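Long-range contacts in DUF2235 domain-containing protein (Pseudomonas aeruginosa, PDB 4O5P), which probably hydrolyses phospholipids of target-cell membranes as an effector delivered by the type VI secretion system: residues T455-W460 / K650-F655; T68-D72 / S90-I96; V501-M505 / P569-L575; I96-I100 / A419-V423; E372-P376 / I405-H409. All coordinates share one frame; numbering follows the deposited sequence.

Contact 1 (T455-W460 / K650-F655)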
# COMPACT_ATOMS: atom_id res chain seq x y z
N THR A 455 -1.88 -6.96 26.76
CA THR A 455 -0.73 -7.18 27.63
C THR A 455 0.55 -7.44 26.83
O THR A 455 1.61 -6.86 27.12
CB THR A 455 -1.00 -8.38 28.53
OG1 THR A 455 -1.98 -8.02 29.52
CG2 THR A 455 0.27 -8.81 29.22
N ARG A 456 0.44 -8.30 25.83
CA ARG A 456 1.58 -8.64 24.98
C ARG A 456 2.06 -7.44 24.15
O ARG A 456 3.28 -7.15 24.04
CB ARG A 456 1.18 -9.82 24.08
CG ARG A 456 0.96 -11.13 24.87
CD ARG A 456 0.33 -12.22 24.02
NE ARG A 456 0.14 -13.47 24.75
CZ ARG A 456 -0.13 -14.64 24.17
NH1 ARG A 456 -0.23 -14.73 22.86
NH2 ARG A 456 -0.31 -15.73 24.92
N PHE A 457 1.10 -6.74 23.57
CA PHE A 457 1.42 -5.52 22.86
C PHE A 457 2.16 -4.58 23.79
O PHE A 457 3.22 -4.07 23.47
CB PHE A 457 0.15 -4.84 22.33
CG PHE A 457 0.42 -3.49 21.75
CD1 PHE A 457 0.40 -2.36 22.57
CD2 PHE A 457 0.72 -3.35 20.41
CE1 PHE A 457 0.68 -1.11 22.04
CE2 PHE A 457 0.98 -2.10 19.87
CZ PHE A 457 0.96 -0.98 20.69
N ASN A 458 1.60 -4.33 24.97
CA ASN A 458 2.25 -3.42 25.90
C ASN A 458 3.65 -3.87 26.34
O ASN A 458 4.49 -3.05 26.66
CB ASN A 458 1.33 -3.14 27.09
CG ASN A 458 0.11 -2.32 26.70
OD1 ASN A 458 0.16 -1.52 25.77
ND2 ASN A 458 -1.01 -2.53 27.41
N ALA A 459 3.92 -5.18 26.34
CA ALA A 459 5.29 -5.61 26.65
C ALA A 459 6.22 -5.14 25.54
O ALA A 459 7.33 -4.60 25.78
CB ALA A 459 5.36 -7.12 26.82
N TRP A 460 5.78 -5.35 24.30
CA TRP A 460 6.53 -4.79 23.19
C TRP A 460 6.69 -3.27 23.32
O TRP A 460 7.79 -2.73 23.21
CB TRP A 460 5.87 -5.13 21.85
CG TRP A 460 6.68 -4.59 20.72
CD1 TRP A 460 7.74 -5.20 20.11
CD2 TRP A 460 6.55 -3.31 20.11
NE1 TRP A 460 8.25 -4.38 19.13
CE2 TRP A 460 7.53 -3.21 19.11
CE3 TRP A 460 5.66 -2.23 20.30
CZ2 TRP A 460 7.67 -2.08 18.30
CZ3 TRP A 460 5.81 -1.10 19.51
CH2 TRP A 460 6.80 -1.04 18.51
N LYS A 650 5.98 -12.38 27.90
CA LYS A 650 4.90 -11.75 27.16
C LYS A 650 5.39 -11.30 25.78
O LYS A 650 4.66 -11.43 24.79
CB LYS A 650 4.29 -10.61 27.99
CG LYS A 650 3.33 -11.10 29.08
CD LYS A 650 2.27 -12.04 28.50
CE LYS A 650 1.11 -12.32 29.47
NZ LYS A 650 0.04 -13.18 28.86
N LEU A 651 6.64 -10.83 25.71
CA LEU A 651 7.25 -10.42 24.45
C LEU A 651 7.43 -11.59 23.47
O LEU A 651 6.95 -11.54 22.30
CB LEU A 651 8.58 -9.73 24.72
CG LEU A 651 9.33 -9.17 23.51
CD1 LEU A 651 8.48 -8.12 22.79
CD2 LEU A 651 10.69 -8.60 23.93
N VAL A 652 8.10 -12.65 23.95
CA VAL A 652 8.27 -13.86 23.15
C VAL A 652 6.91 -14.42 22.69
O VAL A 652 6.77 -14.83 21.54
CB VAL A 652 9.12 -14.95 23.87
CG1 VAL A 652 9.20 -16.22 23.02
CG2 VAL A 652 10.53 -14.45 24.14
N ALA A 653 5.91 -14.40 23.57
CA ALA A 653 4.57 -14.87 23.21
C ALA A 653 3.91 -13.99 22.15
O ALA A 653 3.16 -14.49 21.30
CB ALA A 653 3.68 -14.99 24.43
N LEU A 654 4.17 -12.69 22.19
CA LEU A 654 3.68 -11.82 21.12
C LEU A 654 4.25 -12.24 19.78
O LEU A 654 3.52 -12.34 18.79
CB LEU A 654 4.05 -10.36 21.38
CG LEU A 654 3.47 -9.36 20.38
CD1 LEU A 654 2.01 -9.06 20.71
CD2 LEU A 654 4.28 -8.06 20.36
N PHE A 655 5.56 -12.49 19.72
CA PHE A 655 6.14 -12.94 18.44
C PHE A 655 5.68 -14.33 18.01
O PHE A 655 5.50 -14.59 16.80
CB PHE A 655 7.67 -12.85 18.43
CG PHE A 655 8.17 -11.44 18.37
CD1 PHE A 655 8.24 -10.77 17.15
CD2 PHE A 655 8.55 -10.77 19.52
CE1 PHE A 655 8.69 -9.46 17.08
CE2 PHE A 655 9.00 -9.45 19.46
CZ PHE A 655 9.07 -8.80 18.24
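Leu654 spreads its two methyl groups along the 455-460 helix: CD1 rests on Arg456 CB at 3.6 Å, and CD2 reaches Trp460 CB at 3.7 Å. Placing CG anti to the backbone N (chi1 -175°) aims this fork across the interface. One turn back, Leu651 CD1 meets the edge of the indole, 4.0 Å from Trp460 CD1. Where the backbones come together, Ala459 CB abuts Lys650 CB at 3.8 Å; this small side chain suits a helix pair whose axes approach to 8.1 Å and cross at -110°.

The polar side chains contribute mostly carbon and flat surface. Lys650, bent at chi2 (-52°), lays its chain over Thr455, with CE 3.6 Å from Thr455 CG2. Arg456 runs out extended at about a right angle to it, and Ala653 CB sits 3.8 Å above the centre of the Arg456 guanidinium plane. Lys650 NZ lies at the edge of that group, 4.1 Å from Arg456 NE, which is buried without a partner in the model. The salt bridge from Arg456 NH1 to Glu657 probably offsets this meeting of like charges. No hydrogen bond joins the two segments.

Helix 469-487 flanks the pair, touching Leu651 and Phe655 and bonding Trp460 NE1 through Glu476; Leu651 also packs on helix 616-637, while Phe457 and Trp460 settle on Pro376, just past strand 370-375.

Contact 2 (T68-D72 / S90-I96)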
# COMPACT_ATOMS: atom_id res chain seq x y z
N THR A 68 -16.22 10.32 4.07
CA THR A 68 -15.16 9.35 4.36
C THR A 68 -14.82 8.54 3.10
O THR A 68 -15.73 8.03 2.43
CB THR A 68 -15.58 8.39 5.48
OG1 THR A 68 -15.94 9.14 6.65
CG2 THR A 68 -14.45 7.44 5.82
N LEU A 69 -13.53 8.42 2.80
CA LEU A 69 -13.01 7.63 1.68
C LEU A 69 -11.93 6.65 2.18
O LEU A 69 -10.96 7.07 2.79
CB LEU A 69 -12.40 8.57 0.63
CG LEU A 69 -11.85 8.02 -0.67
CD1 LEU A 69 -12.87 7.12 -1.32
CD2 LEU A 69 -11.48 9.15 -1.64
N GLY A 70 -12.11 5.36 1.95
CA GLY A 70 -11.14 4.37 2.38
C GLY A 70 -10.55 3.63 1.19
O GLY A 70 -11.29 3.02 0.41
N PHE A 71 -9.23 3.70 1.05
CA PHE A 71 -8.50 2.97 0.03
C PHE A 71 -7.81 1.77 0.68
O PHE A 71 -6.84 1.92 1.47
CB PHE A 71 -7.41 3.84 -0.60
CG PHE A 71 -7.92 5.08 -1.29
CD1 PHE A 71 -8.33 5.03 -2.62
CD2 PHE A 71 -7.93 6.30 -0.64
CE1 PHE A 71 -8.77 6.16 -3.27
CE2 PHE A 71 -8.35 7.45 -1.29
CZ PHE A 71 -8.77 7.38 -2.61
N ASP A 72 -8.31 0.57 0.35
CA ASP A 72 -7.83 -0.66 0.98
C ASP A 72 -6.46 -1.05 0.45
O ASP A 72 -5.97 -0.49 -0.54
CB ASP A 72 -8.81 -1.81 0.78
CG ASP A 72 -8.86 -2.74 1.98
OD1 ASP A 72 -7.88 -2.76 2.77
OD2 ASP A 72 -9.88 -3.46 2.14
N SER A 90 -9.55 -5.86 6.34
CA SER A 90 -8.44 -5.01 6.80
C SER A 90 -8.95 -3.95 7.76
O SER A 90 -10.16 -3.80 7.97
CB SER A 90 -7.78 -4.32 5.62
OG SER A 90 -8.59 -3.26 5.11
N ASN A 91 -8.03 -3.18 8.34
CA ASN A 91 -8.45 -2.07 9.18
C ASN A 91 -9.14 -0.94 8.42
O ASN A 91 -9.99 -0.26 8.98
CB ASN A 91 -7.28 -1.54 10.00
CG ASN A 91 -6.87 -2.50 11.07
OD1 ASN A 91 -7.63 -3.39 11.45
ND2 ASN A 91 -5.65 -2.34 11.58
N VAL A 92 -8.78 -0.74 7.15
CA VAL A 92 -9.50 0.22 6.33
C VAL A 92 -10.96 -0.18 6.20
O VAL A 92 -11.86 0.64 6.39
CB VAL A 92 -8.84 0.40 4.95
CG1 VAL A 92 -9.74 1.20 4.03
CG2 VAL A 92 -7.47 1.09 5.10
N ALA A 93 -11.20 -1.46 5.92
CA ALA A 93 -12.57 -1.93 5.74
C ALA A 93 -13.31 -1.85 7.06
O ALA A 93 -14.48 -1.47 7.09
CB ALA A 93 -12.58 -3.34 5.18
N ARG A 94 -12.63 -2.19 8.15
CA ARG A 94 -13.23 -2.08 9.48
C ARG A 94 -13.66 -0.65 9.79
O ARG A 94 -14.78 -0.42 10.24
CB ARG A 94 -12.29 -2.66 10.56
CG ARG A 94 -12.19 -4.18 10.49
CD ARG A 94 -11.04 -4.74 11.32
NE ARG A 94 -10.70 -6.08 10.84
CZ ARG A 94 -11.15 -7.21 11.37
NH1 ARG A 94 -11.94 -7.18 12.44
NH2 ARG A 94 -10.79 -8.38 10.86
N LEU A 95 -12.80 0.33 9.49
CA LEU A 95 -13.12 1.73 9.73
C LEU A 95 -14.24 2.26 8.84
O LEU A 95 -15.01 3.14 9.26
CB LEU A 95 -11.86 2.59 9.55
CG LEU A 95 -10.83 2.40 10.65
CD1 LEU A 95 -9.52 3.08 10.28
CD2 LEU A 95 -11.38 2.92 11.98
N ILE A 96 -14.33 1.72 7.62
CA ILE A 96 -15.43 2.05 6.72
C ILE A 96 -16.76 1.45 7.23
O ILE A 96 -17.78 2.13 7.24
CB ILE A 96 -15.12 1.61 5.28
CG1 ILE A 96 -14.01 2.50 4.68
CG2 ILE A 96 -16.37 1.69 4.41
CD1 ILE A 96 -14.44 3.97 4.56
O HOH W 1 -10.37 -5.80 3.50
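Thr68 starts the contact with its methyl group: CG2 touches Ile96 CD1 at 3.7 Å, the two side chains lying alongside each other and pointing opposite ways. At Gly70 the helix meets bare backbone. Ile96 CD1 lies 3.8 Å from Gly70 N, and Val92 CG1 comes equally near Gly70 C, so two branched side chains pack against the Gly70 backbone while the helix runs nearly antiparallel to the strand (159°). Val92 CG2 rests near Phe71 O; the Phe71 ring goes the other way, onto helix 238-254.

Asp72, just past the strand, supplies the polar end. Its OD1 accepts from Ser90 OG at 2.5 Å, an unusually short length to be taken with caution. That hydroxyl stands between its own backbone N and carbonyl carbon (chi1 74°) and, with Ser90 at the N-cap, accepts the capping bond from Ala93 N at 3.3 Å. A water bridges Asp72 OD2 and Ser90 N; Tyr115 OH also bonds OD2.

A chain of hydrogen bonds thus runs from Ala93 N-H through the serine hydroxyl to the carboxylate. Bonds at both oxygens should hold that carboxylate in its rotation, close to a likely Ser-His-Asp triad.

Contact 3 (V501-M505 / P569-L575)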
# COMPACT_ATOMS: atom_id res chain seq x y z
N VAL A 501 -0.35 -24.05 14.06
CA VAL A 501 -0.52 -23.64 12.69
C VAL A 501 -1.47 -24.64 12.06
O VAL A 501 -1.24 -25.84 12.16
CB VAL A 501 0.81 -23.68 11.93
CG1 VAL A 501 0.58 -23.40 10.44
CG2 VAL A 501 1.81 -22.69 12.55
N PRO A 502 -2.55 -24.15 11.43
CA PRO A 502 -3.54 -25.02 10.78
C PRO A 502 -2.87 -25.93 9.75
O PRO A 502 -1.89 -25.53 9.13
CB PRO A 502 -4.50 -24.03 10.09
CG PRO A 502 -4.30 -22.73 10.84
CD PRO A 502 -2.84 -22.72 11.24
N PRO A 503 -3.36 -27.17 9.61
CA PRO A 503 -2.73 -28.10 8.67
C PRO A 503 -2.95 -27.64 7.23
O PRO A 503 -4.01 -27.08 6.94
CB PRO A 503 -3.48 -29.41 8.92
CG PRO A 503 -4.83 -28.99 9.44
CD PRO A 503 -4.59 -27.71 10.22
N ASP A 504 -1.96 -27.84 6.37
CA ASP A 504 -2.05 -27.36 4.99
C ASP A 504 -3.15 -28.08 4.23
O ASP A 504 -3.44 -29.25 4.48
CB ASP A 504 -0.73 -27.55 4.24
CG ASP A 504 0.36 -26.64 4.74
OD1 ASP A 504 0.07 -25.69 5.51
OD2 ASP A 504 1.53 -26.87 4.36
N MSE A 505 -3.76 -27.36 3.29
CA MSE A 505 -4.75 -27.98 2.44
C MSE A 505 -4.09 -29.09 1.62
O MSE A 505 -3.01 -28.90 1.08
CB MSE A 505 -5.39 -26.94 1.52
CG MSE A 505 -6.22 -27.52 0.40
SE MSE A 505 -7.06 -26.10 -0.66
CE MSE A 505 -8.47 -25.65 0.59
N PRO A 569 -4.24 -22.48 1.80
CA PRO A 569 -3.60 -22.63 3.11
C PRO A 569 -2.36 -23.51 3.01
O PRO A 569 -2.51 -24.72 2.97
CB PRO A 569 -4.66 -23.36 3.93
CG PRO A 569 -5.95 -23.02 3.27
CD PRO A 569 -5.63 -22.97 1.81
N LEU A 570 -1.17 -22.91 2.96
CA LEU A 570 0.06 -23.70 2.99
C LEU A 570 1.01 -23.18 4.08
O LEU A 570 2.23 -23.19 3.91
CB LEU A 570 0.77 -23.68 1.63
CG LEU A 570 -0.01 -24.16 0.41
CD1 LEU A 570 0.85 -24.05 -0.84
CD2 LEU A 570 -0.50 -25.59 0.58
N ASP A 571 0.44 -22.74 5.20
CA ASP A 571 1.24 -22.13 6.25
C ASP A 571 2.32 -23.03 6.85
O ASP A 571 3.39 -22.55 7.20
CB ASP A 571 0.34 -21.54 7.34
CG ASP A 571 -0.43 -20.31 6.86
OD1 ASP A 571 0.07 -19.63 5.94
OD2 ASP A 571 -1.51 -20.03 7.43
N GLN A 572 2.07 -24.33 6.95
CA GLN A 572 3.11 -25.23 7.45
C GLN A 572 4.32 -25.31 6.52
O GLN A 572 5.45 -25.06 6.95
CB GLN A 572 2.54 -26.63 7.71
CG GLN A 572 1.40 -26.65 8.69
CD GLN A 572 0.81 -28.03 8.86
OE1 GLN A 572 0.48 -28.69 7.86
NE2 GLN A 572 0.68 -28.48 10.11
N ARG A 573 4.09 -25.64 5.25
CA ARG A 573 5.19 -25.76 4.29
C ARG A 573 5.91 -24.42 4.17
O ARG A 573 7.13 -24.37 4.10
CB ARG A 573 4.69 -26.25 2.92
CG ARG A 573 5.30 -25.55 1.68
CD ARG A 573 6.74 -25.99 1.42
NE ARG A 573 7.33 -25.44 0.19
CZ ARG A 573 8.43 -24.68 0.15
NH1 ARG A 573 9.06 -24.37 1.27
NH2 ARG A 573 8.90 -24.24 -1.01
N GLN A 574 5.15 -23.33 4.16
CA GLN A 574 5.75 -22.01 3.96
C GLN A 574 6.55 -21.56 5.17
O GLN A 574 7.67 -21.05 5.03
CB GLN A 574 4.69 -20.99 3.58
CG GLN A 574 4.13 -21.21 2.18
CD GLN A 574 2.94 -20.34 1.87
OE1 GLN A 574 2.38 -19.66 2.75
NE2 GLN A 574 2.52 -20.35 0.61
N LEU A 575 6.01 -21.75 6.37
CA LEU A 575 6.77 -21.41 7.57
C LEU A 575 8.02 -22.29 7.73
O LEU A 575 9.10 -21.77 8.00
CB LEU A 575 5.91 -21.44 8.84
CG LEU A 575 4.88 -20.33 8.99
CD1 LEU A 575 3.92 -20.65 10.11
CD2 LEU A 575 5.55 -18.98 9.24
O HOH W 2 0.98 -27.16 12.80
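Asp504 and Gln572 bond each other reciprocally, with the carboxylate and amide planes turned 71° apart. Gln572 N gives its hydrogen to Asp504 OD1 at 2.8 Å, while Gln572 OE1 accepts from Asp504 N at 3.0 Å, the donor standing above the amide's carbonyl plane. The second carboxylate oxygen, OD2, takes Arg573 N at 3.0 Å. Both oxygens use their syn lone pairs, so the carboxylate straddles two N-H groups of the first turn of helix 571-587. This resembles N-capping by a residue from elsewhere in the chain, Leu570 holding the N-cap position itself. Swinging CG anti to the carbonyl carbon (chi1 -69°) brings it there, and the helix end would probably favour its negative charge.

Alongside, Met505 N bonds Pro569 O at 2.9 Å, and the selenomethionine CB packs on Pro569 CD. At the other end Val501 divides its methyls: CG1 lies 3.6 Å from Asp571 CB, CG2 3.8 Å from Leu575 CD1. A water links Val501 O to Gln572 NE2.

The approach to helix 507-528 is thereby tied to the start of helix 571-587. Met505 also touches Trp513 of the former, Asp571 OD2 accepts from Gln391 N, and Leu575 reaches Tyr488 just past helix 469-487.

Contact 4 (I96-I100 / A419-V423)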
# COMPACT_ATOMS: atom_id res chain seq x y z
N ILE A 96 -14.33 1.72 7.62
CA ILE A 96 -15.43 2.05 6.72
C ILE A 96 -16.76 1.45 7.23
O ILE A 96 -17.78 2.13 7.24
CB ILE A 96 -15.12 1.61 5.28
CG1 ILE A 96 -14.01 2.50 4.68
CG2 ILE A 96 -16.37 1.69 4.41
CD1 ILE A 96 -14.44 3.97 4.56
N HIS A 97 -16.74 0.19 7.67
CA HIS A 97 -17.90 -0.44 8.26
C HIS A 97 -18.43 0.38 9.45
O HIS A 97 -19.64 0.48 9.65
CB HIS A 97 -17.55 -1.84 8.79
CG HIS A 97 -17.10 -2.80 7.74
ND1 HIS A 97 -16.42 -3.96 8.04
CD2 HIS A 97 -17.25 -2.79 6.40
CE1 HIS A 97 -16.16 -4.62 6.93
NE2 HIS A 97 -16.65 -3.93 5.92
N ALA A 98 -17.52 0.94 10.24
CA ALA A 98 -17.87 1.74 11.42
C ALA A 98 -18.07 3.22 11.12
O ALA A 98 -18.31 4.02 12.04
CB ALA A 98 -16.80 1.58 12.51
N SER A 99 -17.96 3.59 9.85
CA SER A 99 -18.20 4.97 9.44
C SER A 99 -19.67 5.20 9.06
O SER A 99 -20.35 4.32 8.54
CB SER A 99 -17.28 5.37 8.28
OG SER A 99 -15.95 5.63 8.72
N ILE A 100 -20.16 6.40 9.34
CA ILE A 100 -21.52 6.80 8.99
C ILE A 100 -21.54 7.26 7.53
O ILE A 100 -20.57 7.82 7.04
CB ILE A 100 -21.96 7.94 9.93
CG1 ILE A 100 -21.92 7.46 11.38
CG2 ILE A 100 -23.34 8.48 9.56
CD1 ILE A 100 -21.87 8.60 12.41
N ALA A 419 -14.16 12.70 12.88
CA ALA A 419 -14.66 11.71 11.91
C ALA A 419 -16.07 11.18 12.22
O ALA A 419 -16.41 10.92 13.38
CB ALA A 419 -13.68 10.54 11.77
N PRO A 420 -16.91 11.02 11.17
CA PRO A 420 -18.27 10.52 11.37
C PRO A 420 -18.24 9.03 11.66
O PRO A 420 -18.54 8.22 10.77
CB PRO A 420 -18.94 10.78 10.01
CG PRO A 420 -18.07 11.80 9.33
CD PRO A 420 -16.68 11.43 9.78
N LEU A 421 -17.89 8.68 12.90
CA LEU A 421 -17.72 7.28 13.27
C LEU A 421 -18.82 6.78 14.20
O LEU A 421 -19.27 7.50 15.10
CB LEU A 421 -16.35 7.07 13.93
CG LEU A 421 -15.15 7.07 12.99
CD1 LEU A 421 -13.82 7.06 13.74
CD2 LEU A 421 -15.26 5.86 12.03
N GLN A 422 -19.26 5.55 13.99
CA GLN A 422 -20.20 4.93 14.92
C GLN A 422 -19.48 4.68 16.25
O GLN A 422 -18.25 4.55 16.28
CB GLN A 422 -20.74 3.62 14.35
CG GLN A 422 -21.33 3.74 12.93
CD GLN A 422 -21.43 2.40 12.23
OE1 GLN A 422 -21.35 1.35 12.87
NE2 GLN A 422 -21.59 2.43 10.91
N VAL A 423 -20.24 4.62 17.34
CA VAL A 423 -19.68 4.19 18.62
C VAL A 423 -20.39 2.92 19.04
O VAL A 423 -21.44 2.58 18.47
CB VAL A 423 -19.85 5.25 19.72
CG1 VAL A 423 -19.32 6.59 19.24
CG2 VAL A 423 -21.33 5.37 20.11
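A lone antiparallel beta bridge between Ser99 and Leu421 ties the chain leaving helix 91-97 to the loop after helix 403-416. The pair itself is non-hydrogen-bonded; the bonds flank it. Gln422 N donates to Ala98 O at 2.7 Å, nearly in line with that carbonyl, and Ile100 N donates to Pro420 O at 2.8 Å with an angle of 176° at the hydrogen. Leu421 CA and Ser99 CA also approach these two acceptors.

With CG anti to its carbonyl carbon (chi1 -53°) and the rest of the chain extended, Gln422 runs past Ala98 O, its CG 3.2 Å away, until NE2 makes a weak bond to Ser99 O at 3.3 Å. Ile100 wraps the other carbonyl: CB and CG1 both lie 3.5 Å from Pro420 O, and CB meets Pro420 CB at 4.1 Å. Leu421 CD2 touches Ser99 OG, whose hydroxyl bonds back to Leu95 O in the helix.

Pro420 also packs on Thr68 of strand 62-71 and Tyr232 of strand 225-236, seating the loop against the central sheet. It centres an inverse gamma turn followed directly by an isolated antiparallel bridge, a way of joining two irregular segments without building a sheet.

Contact 5 (E372-P376 / I405-H409)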
# COMPACT_ATOMS: atom_id res chain seq x y z
N GLU A 372 3.82 10.05 13.22
CA GLU A 372 4.16 8.72 12.69
C GLU A 372 4.50 7.81 13.88
O GLU A 372 5.39 8.13 14.68
CB GLU A 372 5.34 8.85 11.70
CG GLU A 372 5.82 7.54 11.01
CD GLU A 372 6.60 7.83 9.72
OE1 GLU A 372 7.81 8.14 9.78
OE2 GLU A 372 6.00 7.77 8.63
N TYR A 373 3.77 6.71 14.03
CA TYR A 373 3.96 5.80 15.16
C TYR A 373 4.53 4.47 14.71
O TYR A 373 4.03 3.88 13.74
CB TYR A 373 2.64 5.55 15.88
CG TYR A 373 2.17 6.71 16.72
CD1 TYR A 373 2.75 6.98 17.96
CD2 TYR A 373 1.12 7.52 16.29
CE1 TYR A 373 2.31 8.05 18.75
CE2 TYR A 373 0.67 8.56 17.07
CZ TYR A 373 1.27 8.83 18.29
OH TYR A 373 0.81 9.88 19.04
N ALA A 374 5.56 3.99 15.41
CA ALA A 374 6.15 2.68 15.14
C ALA A 374 5.35 1.59 15.86
O ALA A 374 5.09 1.71 17.06
CB ALA A 374 7.59 2.64 15.59
N TYR A 375 4.97 0.54 15.12
CA TYR A 375 4.16 -0.59 15.60
C TYR A 375 4.84 -1.94 15.33
O TYR A 375 5.56 -2.10 14.35
CB TYR A 375 2.76 -0.59 14.93
CG TYR A 375 1.71 0.17 15.73
CD1 TYR A 375 1.67 1.56 15.73
CD2 TYR A 375 0.77 -0.51 16.49
CE1 TYR A 375 0.71 2.26 16.48
CE2 TYR A 375 -0.17 0.17 17.24
CZ TYR A 375 -0.19 1.55 17.23
OH TYR A 375 -1.14 2.21 17.98
N PRO A 376 4.58 -2.94 16.19
CA PRO A 376 5.18 -4.26 16.03
C PRO A 376 4.43 -5.06 14.98
O PRO A 376 3.27 -4.75 14.71
CB PRO A 376 4.97 -4.90 17.41
CG PRO A 376 3.69 -4.32 17.85
CD PRO A 376 3.72 -2.88 17.39
N ILE A 405 -4.87 -3.48 17.53
CA ILE A 405 -4.42 -2.35 18.37
C ILE A 405 -4.34 -1.10 17.52
O ILE A 405 -5.00 -0.07 17.79
CB ILE A 405 -3.05 -2.63 19.07
CG1 ILE A 405 -3.07 -3.95 19.83
CG2 ILE A 405 -2.66 -1.49 20.01
CD1 ILE A 405 -4.08 -4.00 20.96
N ALA A 406 -3.55 -1.18 16.46
CA ALA A 406 -3.46 -0.10 15.48
C ALA A 406 -4.86 0.36 15.06
O ALA A 406 -5.13 1.56 14.96
CB ALA A 406 -2.65 -0.51 14.29
N LEU A 407 -5.76 -0.60 14.84
CA LEU A 407 -7.14 -0.27 14.44
C LEU A 407 -7.78 0.66 15.47
O LEU A 407 -8.27 1.76 15.13
CB LEU A 407 -7.98 -1.54 14.30
CG LEU A 407 -9.50 -1.39 14.23
CD1 LEU A 407 -9.90 -0.70 12.93
CD2 LEU A 407 -10.14 -2.74 14.33
N GLN A 408 -7.75 0.25 16.73
CA GLN A 408 -8.36 1.08 17.75
C GLN A 408 -7.66 2.43 17.80
O GLN A 408 -8.31 3.49 17.92
CB GLN A 408 -8.33 0.38 19.11
CG GLN A 408 -9.39 -0.72 19.25
CD GLN A 408 -9.74 -1.04 20.70
OE1 GLN A 408 -9.24 -0.40 21.63
NE2 GLN A 408 -10.62 -2.03 20.90
N HIS A 409 -6.35 2.41 17.63
CA HIS A 409 -5.60 3.64 17.76
C HIS A 409 -6.11 4.58 16.66
O HIS A 409 -6.41 5.76 16.93
CB HIS A 409 -4.09 3.38 17.66
CG HIS A 409 -3.24 4.61 17.76
ND1 HIS A 409 -1.87 4.57 17.67
CD2 HIS A 409 -3.57 5.92 17.94
CE1 HIS A 409 -1.39 5.80 17.78
NE2 HIS A 409 -2.40 6.63 17.94
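Tyr375 and His409 head an aromatic cluster, completed by Tyr373, that joins strand 370-375 to helix 403-416 in the layered alpha/beta fold of this hydrolase clan. The segment axes stay 11.0 Å apart, so long flat side chains do the bridging.

The tight part lies round Tyr375, which is buried. Its OH and His409 ND1 are joined by a very short hydrogen bond, 2.5 Å, compatible with a proton on either atom. The two rings meet at their edges, neither lying over the other, with ND1 near the plane of the phenol. Ala406 CB covers one face in a CH-pi contact, 4.3 Å from the ring centroid and 25° off its normal, while Ile405 CG2 reaches the edge, 4.1 Å from Tyr375 CE2. The hydroxyl bond and the alanine methyl together restrain the ring beside the helix.

The looser part is the side of Tyr373, which is partly exposed and meets the helix segment through a single residue. His409 holds its CG anti to the backbone N (chi1 179°), carrying the imidazole across to the strand. There it forms a T-shaped pair, its edge toward the Tyr373 face, with centroids 4.8 Å apart and planes at 62°. Glu413 bonds His409 NE2 from the next turn of the helix, so both imidazole nitrogens are held. The leading atom, His409 CE1, stands off-centre over the tyrosine, 3.4 Å from Tyr373 CD2.

Overall arrangement
Contacts 2 and 5 each join a helix to the central sheet, and contact 4 lies against it through Pro420. Contacts 2 and 4 share Ile96, with centres about 10 Å apart, and Thr68 touches both Ser99 and Pro420. The helix of contact 5 packs on that of contact 2: Leu407 meets Asn91, Arg94 and Leu95. Contact 5 also touches contact 1, where Phe457 CE2 lies 3.7 Å from Tyr375 CE2, joining the C-terminal family region to the catalytic one. Contact 3 stands apart, about 24 Å from contact 1 between centres. The side chains of Asp72 and Tyr375 come close to, but make no contact with, the probable triad Ser237, His379 and Asp281, placing contacts 2 and 5 beside the likely active site.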